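Local coordinates for protein MpaA (Escherichia coli O157:H7, PDB 5HXD), which probably hydrolyses, with one bound zinc ion, the gamma-D-glutamyl-diaminopimelic acid amide bond of murein tripeptide during peptidoglycan degradation, at residues 16-21 with 31-36; 25-30 with 80-85; 43-48 with 151-156; 57-62 with 73-78. All coordinates share one frame; numbering follows the deposited sequence.

Interaction 1: residues 16-21 with 31-36; sequences GTEHYG and WFPAPA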
# COMPACT_ATOMS: atom_id res chain seq x y z
N GLY A 16 9.05 17.46 -10.40
CA GLY A 16 10.19 16.68 -10.85
C GLY A 16 10.02 15.17 -10.73
O GLY A 16 10.97 14.44 -10.47
N THR A 17 8.79 14.71 -10.91
CA THR A 17 8.54 13.29 -10.94
C THR A 17 8.88 12.82 -12.34
O THR A 17 8.71 13.57 -13.32
CB THR A 17 7.08 12.95 -10.57
OG1 THR A 17 7.01 11.58 -10.16
CG2 THR A 17 6.15 13.17 -11.74
N GLU A 18 9.39 11.59 -12.43
CA GLU A 18 9.72 10.97 -13.71
C GLU A 18 9.20 9.54 -13.73
O GLU A 18 8.88 8.98 -12.68
CB GLU A 18 11.23 10.99 -13.95
CG GLU A 18 11.88 12.37 -13.98
CD GLU A 18 11.21 13.34 -14.95
OE1 GLU A 18 10.75 12.92 -16.04
OE2 GLU A 18 11.15 14.54 -14.61
N HIS A 19 9.13 8.93 -14.91
CA HIS A 19 8.82 7.51 -15.02
C HIS A 19 10.03 6.70 -15.54
O HIS A 19 10.59 7.06 -16.57
CB HIS A 19 7.63 7.26 -15.96
CG HIS A 19 6.34 7.89 -15.51
ND1 HIS A 19 5.84 7.72 -14.24
CD2 HIS A 19 5.43 8.61 -16.19
CE1 HIS A 19 4.69 8.36 -14.14
NE2 HIS A 19 4.41 8.90 -15.31
N TYR A 20 10.39 5.60 -14.87
CA TYR A 20 11.39 4.67 -15.43
C TYR A 20 10.78 3.35 -15.95
O TYR A 20 11.51 2.36 -16.12
CB TYR A 20 12.48 4.34 -14.42
CG TYR A 20 12.00 3.53 -13.22
CD1 TYR A 20 12.13 2.15 -13.19
CD2 TYR A 20 11.44 4.16 -12.11
CE1 TYR A 20 11.71 1.43 -12.11
CE2 TYR A 20 11.02 3.45 -11.03
CZ TYR A 20 11.15 2.08 -11.03
OH TYR A 20 10.72 1.37 -9.92
N GLY A 21 9.47 3.32 -16.18
CA GLY A 21 8.89 2.20 -16.89
C GLY A 21 7.41 1.94 -16.67
O GLY A 21 6.66 2.84 -16.33
N TRP A 31 9.77 7.56 -10.34
CA TRP A 31 10.89 7.91 -9.48
C TRP A 31 11.11 9.41 -9.40
O TRP A 31 10.62 10.19 -10.22
CB TRP A 31 12.19 7.24 -9.93
CG TRP A 31 12.75 7.75 -11.22
CD1 TRP A 31 12.15 7.72 -12.44
CD2 TRP A 31 14.05 8.34 -11.42
NE1 TRP A 31 12.99 8.26 -13.39
CE2 TRP A 31 14.15 8.65 -12.79
CE3 TRP A 31 15.12 8.64 -10.57
CZ2 TRP A 31 15.29 9.24 -13.34
CZ3 TRP A 31 16.25 9.22 -11.12
CH2 TRP A 31 16.33 9.52 -12.49
N PHE A 32 11.88 9.78 -8.38
CA PHE A 32 12.04 11.16 -8.00
C PHE A 32 13.51 11.48 -8.00
O PHE A 32 14.14 11.37 -6.96
CB PHE A 32 11.42 11.39 -6.62
CG PHE A 32 9.96 11.08 -6.56
CD1 PHE A 32 9.02 12.06 -6.77
CD2 PHE A 32 9.52 9.79 -6.30
CE1 PHE A 32 7.67 11.77 -6.73
CE2 PHE A 32 8.17 9.50 -6.25
CZ PHE A 32 7.25 10.49 -6.47
N PRO A 33 14.05 11.85 -9.17
CA PRO A 33 15.49 12.16 -9.31
C PRO A 33 15.92 13.28 -8.38
O PRO A 33 15.19 14.27 -8.22
CB PRO A 33 15.63 12.58 -10.79
CG PRO A 33 14.27 12.85 -11.27
CD PRO A 33 13.33 12.01 -10.44
N ALA A 34 17.10 13.12 -7.77
CA ALA A 34 17.64 14.12 -6.84
C ALA A 34 17.84 15.40 -7.60
O ALA A 34 18.28 15.37 -8.76
CB ALA A 34 18.94 13.65 -6.20
N PRO A 35 17.48 16.53 -6.98
CA PRO A 35 17.55 17.86 -7.59
C PRO A 35 18.92 18.13 -8.22
O PRO A 35 18.99 18.24 -9.45
CB PRO A 35 17.27 18.81 -6.42
CG PRO A 35 16.55 17.99 -5.42
CD PRO A 35 17.07 16.60 -5.56
N ALA A 36 19.99 18.20 -7.41
CA ALA A 36 21.34 18.33 -7.95
C ALA A 36 22.17 17.09 -7.63
O ALA A 36 22.97 17.09 -6.70
CB ALA A 36 22.03 19.57 -7.41
O HOH W 1 13.58 8.49 -16.21
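Trp31 and Glu18 form an antiparallel hydrogen-bonded pair: Glu18 N gives its hydrogen to Trp31 O, and Trp31 N returns the bond to Glu18 O, each at 2.9 Å. The indole begins beside Tyr20, with Trp31 CB 3.8 Å from Tyr20 CD2. A first torsion of 69° sets Trp31 CG between its own backbone N and carbonyl carbon, which carries the five-membered ring back over strand 18-22. There Trp31 CD1 approaches Tyr20 CD2 at 3.6 Å. The Tyr20 edge addresses the indole face in an offset edge-to-face pair, with planes at 78°. Next along the ring, Trp31 NE1 lies by the Glu18 methylene CB and donates to water 1 at 2.9 Å; this water, in the indole plane, also makes a weak bond to His19 O. Trp31 CE2 stays near Glu18 CB, 3.9 Å away, and the Trp31 side chain also touches Leu144 and Arg147 of helix 136-148. Pro33 CD sits above the rim of one indole face, while Pro33 CG meets Glu18 CG. Glu18 thus contributes its aliphatic part to the contact and leads its carboxylate away, so this two-stranded hairpin closes through backbone bonds and apolar surface, with a water serving the buried indole N-H.

Interaction 2: residues 25-30 with 80-85; sequences LGAPLI and NPDGCQ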
# COMPACT_ATOMS: atom_id res chain seq x y z
N LEU A 25 0.88 -4.81 -15.07
CA LEU A 25 -0.53 -4.50 -15.31
C LEU A 25 -0.72 -3.11 -15.94
O LEU A 25 -1.85 -2.70 -16.24
CB LEU A 25 -1.34 -4.62 -14.01
CG LEU A 25 -1.60 -6.03 -13.42
CD1 LEU A 25 -2.66 -6.01 -12.30
CD2 LEU A 25 -1.99 -7.03 -14.50
N GLY A 26 0.36 -2.38 -16.14
CA GLY A 26 0.28 -1.13 -16.88
C GLY A 26 0.44 0.15 -16.09
O GLY A 26 0.31 1.24 -16.65
N ALA A 27 0.72 0.05 -14.79
CA ALA A 27 0.92 1.25 -13.99
C ALA A 27 2.28 1.87 -14.30
O ALA A 27 3.17 1.19 -14.81
CB ALA A 27 0.80 0.93 -12.52
N PRO A 28 2.46 3.17 -14.02
CA PRO A 28 3.82 3.65 -14.29
C PRO A 28 4.77 3.29 -13.17
O PRO A 28 4.38 3.18 -12.01
CB PRO A 28 3.66 5.18 -14.41
CG PRO A 28 2.38 5.49 -13.72
CD PRO A 28 1.51 4.26 -13.74
N LEU A 29 6.03 3.07 -13.53
CA LEU A 29 7.08 3.01 -12.54
C LEU A 29 7.61 4.44 -12.36
O LEU A 29 8.06 5.06 -13.30
CB LEU A 29 8.15 2.01 -12.95
CG LEU A 29 7.57 0.57 -13.04
CD1 LEU A 29 8.50 -0.36 -13.78
CD2 LEU A 29 7.27 0.01 -11.65
N ILE A 30 7.49 4.96 -11.14
CA ILE A 30 7.70 6.37 -10.85
C ILE A 30 8.96 6.56 -10.01
O ILE A 30 9.21 5.79 -9.09
CB ILE A 30 6.47 6.96 -10.09
CG1 ILE A 30 5.20 6.76 -10.91
CG2 ILE A 30 6.66 8.43 -9.79
CD1 ILE A 30 3.89 6.91 -10.11
N ASN A 80 7.03 -2.00 -6.79
CA ASN A 80 6.02 -2.97 -7.21
C ASN A 80 4.60 -2.42 -7.11
O ASN A 80 3.83 -2.88 -6.29
CB ASN A 80 6.17 -4.22 -6.34
CG ASN A 80 5.20 -5.33 -6.69
OD1 ASN A 80 4.55 -5.32 -7.73
ND2 ASN A 80 5.13 -6.32 -5.81
N PRO A 81 4.24 -1.43 -7.94
CA PRO A 81 2.94 -0.76 -7.77
C PRO A 81 1.70 -1.64 -8.01
O PRO A 81 0.60 -1.24 -7.59
CB PRO A 81 3.00 0.37 -8.81
CG PRO A 81 4.08 0.02 -9.74
CD PRO A 81 5.05 -0.83 -9.01
N ASP A 82 1.87 -2.78 -8.68
CA ASP A 82 0.78 -3.77 -8.81
C ASP A 82 0.65 -4.58 -7.52
O ASP A 82 -0.44 -4.97 -7.13
CB ASP A 82 1.01 -4.74 -9.99
CG ASP A 82 0.94 -4.06 -11.34
OD1 ASP A 82 0.44 -2.92 -11.45
OD2 ASP A 82 1.38 -4.70 -12.32
N GLY A 83 1.79 -4.84 -6.88
CA GLY A 83 1.83 -5.44 -5.56
C GLY A 83 1.06 -4.61 -4.54
O GLY A 83 0.09 -5.12 -3.96
N CYS A 84 1.49 -3.35 -4.34
CA CYS A 84 0.86 -2.44 -3.36
C CYS A 84 -0.69 -2.38 -3.54
O CYS A 84 -1.43 -2.43 -2.55
CB CYS A 84 1.44 -1.00 -3.43
SG CYS A 84 3.11 -0.69 -4.10
N GLN A 85 -1.15 -2.25 -4.78
CA GLN A 85 -2.59 -2.11 -5.07
C GLN A 85 -3.36 -3.39 -4.73
O GLN A 85 -4.51 -3.33 -4.29
CB GLN A 85 -2.81 -1.72 -6.55
CG GLN A 85 -3.78 -2.60 -7.26
CD GLN A 85 -4.42 -1.97 -8.47
OE1 GLN A 85 -3.75 -1.46 -9.35
NE2 GLN A 85 -5.74 -2.02 -8.51
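Leu25 lies aslant over the carboxylate of Asp82, whereas Leu29 and Pro81 meet almost at a right angle, so that two differently built contacts tie residues 25-30 to the start of helix 81-85. In the first, the backbone N of Leu25 donates to Asp82 OD2 at 2.8 Å. It arrives on the syn side of that oxygen and 18° out of the carboxylate plane. Asp82 CG stands anti to its carbonyl carbon (chi1 -67°), which turns the carboxylate outward from the helix to the loop. The other oxygen, OD1, faces the Ala27 methyl group at 4.0 Å and accepts from Ser23 OG; the two bonds together fix the rotation of the carboxylate. Since Ser23 OG also bonds to Ala27 N, the loop is drawn in around this acid.

In the second, one branch of Leu29 does the touching: Leu29 CD2 meets the CD-CG side of the proline ring, 3.6 Å from Pro81 CD, with Pro81 CG almost as near. Ala27 CB adds a looser approach to Pro81 CB, and Ala140 of helix 136-148 packs against Leu29. Beyond the contact, Pro28 O accepts from Gln85 NE2 of the second subunit, and the reciprocal bond joins the other pair, which places this corner at the dimer interface.

The short helix is N-capped by Asn80, whose OD1 accepts weakly from Gly83 N (2.9 Å), with Pro81 and Asp82 following in the first turn, where an acidic side chain probably gains from the helix dipole.

Interaction 3: residues 43-48 with 151-156; sequences LILAGT and AWVVSF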
# COMPACT_ATOMS: atom_id res chain seq x y z
N LEU A 43 20.55 6.05 -3.58
CA LEU A 43 19.19 5.69 -3.99
C LEU A 43 18.38 5.22 -2.79
O LEU A 43 18.85 4.37 -2.02
CB LEU A 43 19.23 4.62 -5.09
CG LEU A 43 17.93 4.09 -5.71
CD1 LEU A 43 17.00 5.22 -6.11
CD2 LEU A 43 18.29 3.23 -6.91
N ILE A 44 17.17 5.76 -2.63
CA ILE A 44 16.29 5.28 -1.56
C ILE A 44 15.03 4.64 -2.15
O ILE A 44 14.32 5.21 -2.97
CB ILE A 44 15.92 6.42 -0.58
CG1 ILE A 44 17.19 7.11 -0.09
CG2 ILE A 44 15.16 5.86 0.62
CD1 ILE A 44 16.99 8.55 0.32
N LEU A 45 14.78 3.42 -1.71
CA LEU A 45 13.88 2.50 -2.39
C LEU A 45 12.81 2.06 -1.43
O LEU A 45 13.07 1.96 -0.23
CB LEU A 45 14.67 1.28 -2.89
CG LEU A 45 14.66 0.76 -4.32
CD1 LEU A 45 14.96 1.85 -5.31
CD2 LEU A 45 15.70 -0.33 -4.41
N ALA A 46 11.62 1.75 -1.96
CA ALA A 46 10.58 1.17 -1.14
C ALA A 46 9.55 0.38 -1.94
O ALA A 46 9.54 0.42 -3.18
CB ALA A 46 9.89 2.25 -0.35
N GLY A 47 8.70 -0.35 -1.23
CA GLY A 47 7.63 -1.10 -1.87
C GLY A 47 8.05 -2.20 -2.82
O GLY A 47 7.29 -2.54 -3.73
N THR A 48 9.24 -2.75 -2.63
CA THR A 48 9.65 -3.93 -3.39
C THR A 48 8.57 -5.00 -3.27
O THR A 48 8.18 -5.60 -4.27
CB THR A 48 10.99 -4.51 -2.90
OG1 THR A 48 12.03 -3.56 -3.09
CG2 THR A 48 11.33 -5.78 -3.69
N ALA A 151 25.55 6.12 -5.66
CA ALA A 151 26.63 5.86 -4.71
C ALA A 151 26.34 4.63 -3.86
O ALA A 151 27.26 3.92 -3.43
CB ALA A 151 26.84 7.08 -3.83
N TRP A 152 25.06 4.39 -3.62
CA TRP A 152 24.58 3.28 -2.80
C TRP A 152 23.06 3.17 -2.92
O TRP A 152 22.42 3.97 -3.61
CB TRP A 152 24.99 3.47 -1.34
CG TRP A 152 24.79 4.87 -0.84
CD1 TRP A 152 25.75 5.83 -0.68
CD2 TRP A 152 23.56 5.46 -0.41
NE1 TRP A 152 25.19 6.99 -0.18
CE2 TRP A 152 23.85 6.79 -0.01
CE3 TRP A 152 22.23 5.00 -0.32
CZ2 TRP A 152 22.86 7.65 0.47
CZ3 TRP A 152 21.26 5.86 0.14
CH2 TRP A 152 21.58 7.17 0.53
N VAL A 153 22.48 2.16 -2.26
CA VAL A 153 21.04 1.97 -2.26
C VAL A 153 20.55 1.58 -0.86
O VAL A 153 21.08 0.65 -0.28
CB VAL A 153 20.60 0.86 -3.27
CG1 VAL A 153 19.06 0.74 -3.35
CG2 VAL A 153 21.17 1.13 -4.65
N VAL A 154 19.56 2.29 -0.33
CA VAL A 154 18.83 1.81 0.84
C VAL A 154 17.43 1.33 0.42
O VAL A 154 16.63 2.09 -0.14
CB VAL A 154 18.68 2.89 1.94
CG1 VAL A 154 17.72 2.40 3.02
CG2 VAL A 154 20.03 3.23 2.57
N SER A 155 17.15 0.06 0.68
CA SER A 155 15.86 -0.54 0.33
C SER A 155 15.08 -0.92 1.58
O SER A 155 15.50 -1.78 2.34
CB SER A 155 16.07 -1.77 -0.55
OG SER A 155 14.93 -2.59 -0.52
N PHE A 156 13.94 -0.26 1.78
CA PHE A 156 13.10 -0.49 2.96
C PHE A 156 12.13 -1.66 2.82
O PHE A 156 11.49 -1.80 1.78
CB PHE A 156 12.31 0.78 3.26
CG PHE A 156 13.14 1.87 3.79
CD1 PHE A 156 13.31 2.02 5.15
CD2 PHE A 156 13.79 2.74 2.94
CE1 PHE A 156 14.11 3.01 5.65
CE2 PHE A 156 14.59 3.73 3.43
CZ PHE A 156 14.74 3.87 4.80
O HOH W 2 8.40 -1.44 1.36
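Phe156 has its CG anti to the carbonyl carbon (chi1 -71°), and the CG2 branch of Ile44 is anti to the backbone N; these two choices lay the side chains next to each other, pointing the same way. Ile44 CG2 then meets the ring at its edge, 3.6 Å from Phe156 CE2, and Leu45 O also lies in the plane of the ring beside CD2. At the other end of the contact, Trp152 adopts a first torsion of 44°, which swings its six-membered ring beside the backbone of Leu43, with Trp152 CZ3 3.6 Å from Leu43 O.

Between these aromatic residues the strands run parallel, their axes 10° apart. Leu43 N donates to Trp152 O, and Leu43 O accepts from Val154 N, each at 2.8 Å. Leu45 N continues the alternation to Val154 O, while Phe156 N reaches Leu45 O at 3.1 Å from above the carbonyl plane. Leu43, Leu45, Val153 and Ser155 share one face of the sheet. On it Leu45 CD2 packs against Val153 CG1 at 3.7 Å, and Ser155 CB fills in beside the same leucine. Past the strand end, water 2 accepts from Gly47 N at 2.8 Å.

These are inner strands of the mixed six-stranded sheet. Strand 74-76 flanks 43-45 and strand 206-210 flanks 153-157. Phe195 of helix 195-201 covers Leu45 and Val153 on one face; on the other, Ile44 abuts Leu59 of helix 53-65, and Val154 abuts Leu175 of helix 170-178.

Interaction 4: residues 57-62 with 73-78; sequences VTLSCA and HHVVLC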
# COMPACT_ATOMS: atom_id res chain seq x y z
N VAL A 57 4.63 4.76 2.77
CA VAL A 57 3.92 5.96 3.19
C VAL A 57 4.88 6.88 3.93
O VAL A 57 4.82 8.09 3.78
CB VAL A 57 2.71 5.64 4.07
CG1 VAL A 57 2.07 6.91 4.57
CG2 VAL A 57 1.72 4.80 3.29
N THR A 58 5.80 6.29 4.69
CA THR A 58 6.79 7.04 5.45
C THR A 58 7.74 7.81 4.54
O THR A 58 7.97 9.01 4.73
CB THR A 58 7.62 6.14 6.35
OG1 THR A 58 6.79 5.58 7.38
CG2 THR A 58 8.74 6.95 7.01
N LEU A 59 8.27 7.11 3.54
CA LEU A 59 9.14 7.73 2.54
C LEU A 59 8.40 8.76 1.69
O LEU A 59 8.97 9.78 1.32
CB LEU A 59 9.76 6.67 1.64
CG LEU A 59 10.76 7.18 0.60
CD1 LEU A 59 11.88 7.95 1.27
CD2 LEU A 59 11.31 6.01 -0.22
N SER A 60 7.13 8.49 1.37
CA SER A 60 6.30 9.44 0.62
C SER A 60 6.02 10.69 1.44
O SER A 60 5.85 11.78 0.90
CB SER A 60 4.97 8.79 0.20
OG SER A 60 4.16 9.70 -0.54
N CYS A 61 5.97 10.51 2.77
CA CYS A 61 5.73 11.62 3.69
C CYS A 61 6.99 12.45 3.83
O CYS A 61 6.95 13.68 3.81
CB CYS A 61 5.27 11.12 5.06
SG CYS A 61 3.52 10.65 5.13
N ALA A 62 8.11 11.75 3.96
CA ALA A 62 9.40 12.41 4.07
C ALA A 62 9.70 13.18 2.81
O ALA A 62 10.15 14.31 2.88
CB ALA A 62 10.47 11.41 4.35
N HIS A 73 19.57 12.61 -2.45
CA HIS A 73 19.46 11.25 -2.98
C HIS A 73 18.19 10.99 -3.78
O HIS A 73 17.14 11.55 -3.50
CB HIS A 73 19.55 10.25 -1.82
CG HIS A 73 20.70 10.51 -0.88
ND1 HIS A 73 21.98 10.76 -1.32
CD2 HIS A 73 20.76 10.54 0.48
CE1 HIS A 73 22.78 10.95 -0.29
NE2 HIS A 73 22.06 10.82 0.82
N HIS A 74 18.30 10.12 -4.79
CA HIS A 74 17.17 9.70 -5.63
C HIS A 74 16.17 8.82 -4.88
O HIS A 74 16.54 8.09 -3.95
CB HIS A 74 17.67 8.92 -6.85
CG HIS A 74 18.71 9.64 -7.66
ND1 HIS A 74 18.46 10.82 -8.31
CD2 HIS A 74 19.99 9.32 -7.95
CE1 HIS A 74 19.54 11.22 -8.94
NE2 HIS A 74 20.49 10.32 -8.74
N VAL A 75 14.91 8.85 -5.30
CA VAL A 75 13.84 8.16 -4.58
C VAL A 75 12.88 7.39 -5.49
O VAL A 75 12.37 7.94 -6.47
CB VAL A 75 13.01 9.15 -3.72
CG1 VAL A 75 11.79 8.45 -3.11
CG2 VAL A 75 13.89 9.77 -2.63
N VAL A 76 12.68 6.12 -5.16
CA VAL A 76 11.60 5.29 -5.70
C VAL A 76 10.65 4.84 -4.57
O VAL A 76 11.01 4.02 -3.73
CB VAL A 76 12.16 4.04 -6.41
CG1 VAL A 76 11.03 3.06 -6.78
CG2 VAL A 76 12.99 4.44 -7.62
N LEU A 77 9.44 5.39 -4.55
CA LEU A 77 8.48 5.05 -3.49
C LEU A 77 7.96 3.62 -3.60
O LEU A 77 7.78 2.95 -2.59
CB LEU A 77 7.30 6.01 -3.50
CG LEU A 77 7.63 7.44 -3.08
CD1 LEU A 77 6.44 8.34 -3.26
CD2 LEU A 77 8.05 7.41 -1.64
N CYS A 78 7.71 3.15 -4.82
CA CYS A 78 7.10 1.84 -4.97
C CYS A 78 7.66 1.06 -6.17
O CYS A 78 7.35 1.34 -7.33
CB CYS A 78 5.58 2.00 -5.09
SG CYS A 78 4.64 0.51 -4.82
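Ser60 OG, whose CB rests on Leu77, is gripped by two hydrogen bonds from outside the contact: one with Arg64 NE, a turn further along the same helix, and one with Leu86 O of the second subunit. Its position anti to the backbone N (chi1 -179°) takes it along the flank of helix 53-65, where Leu77 CD1 lies 3.8 Å from Ser60 OG and equally far from Ser60 CB. The hydroxyl is therefore held at the subunit boundary, with a leucine methyl group alongside. The second methyl of that leucine turns to the helix backbone, Leu77 CD2 coming to 3.5 Å from Ser60 CA.

Helix 53-65 is the crossover of a beta-alpha-beta unit, joining the parallel neighbours 43-45 and 74-76 in the mixed sheet of this M14 peptidase, and the contact is where the helix packs back on the second strand. Leu59 supplies most of the apolar contact from the helix. With its CG anti to the backbone N (chi1 -176°), it extends from the helix toward the sheet and meets Val75 tip to tip, Leu59 CD2 standing 3.8 Å from Val75 CG1. Leu77 comes across it at a slant, its CD2 3.5 Å from Leu59 CG, so that Leu77 and Val75 both meet Leu59 on its sheet-facing side; Leu59 also touches Ile44. Met227 of helix 224-230 packs on Leu59, and Phe13 fills in beside both Ser60 and Leu77.

How the interactions relate
Interactions 3 and 4 share the central sheet: strand 74-76 lies beside 43-45, with Ile44 N 2.8 Å from His74 O. Interaction 1 joins the sheet at its outer strand 74-76, through Phe32 N, 2.7 Å from Val75 O, and shares its hairpin with interaction 2, where Tyr20 N lies 2.9 Å from Leu29 O. The Cys84 SG–Cys78 SG disulfide ties interaction 2 to interaction 4, and both touch the second subunit. Interaction 3 is close to the metal site: the Thr48 side chain is about 7 Å from the zinc ion, and Ser155 adjoins the predicted ligand His157. Pro81 and Leu59 lie farther off, with side chains about 11 Å from those of predicted ligands His49 and Glu52, respectively.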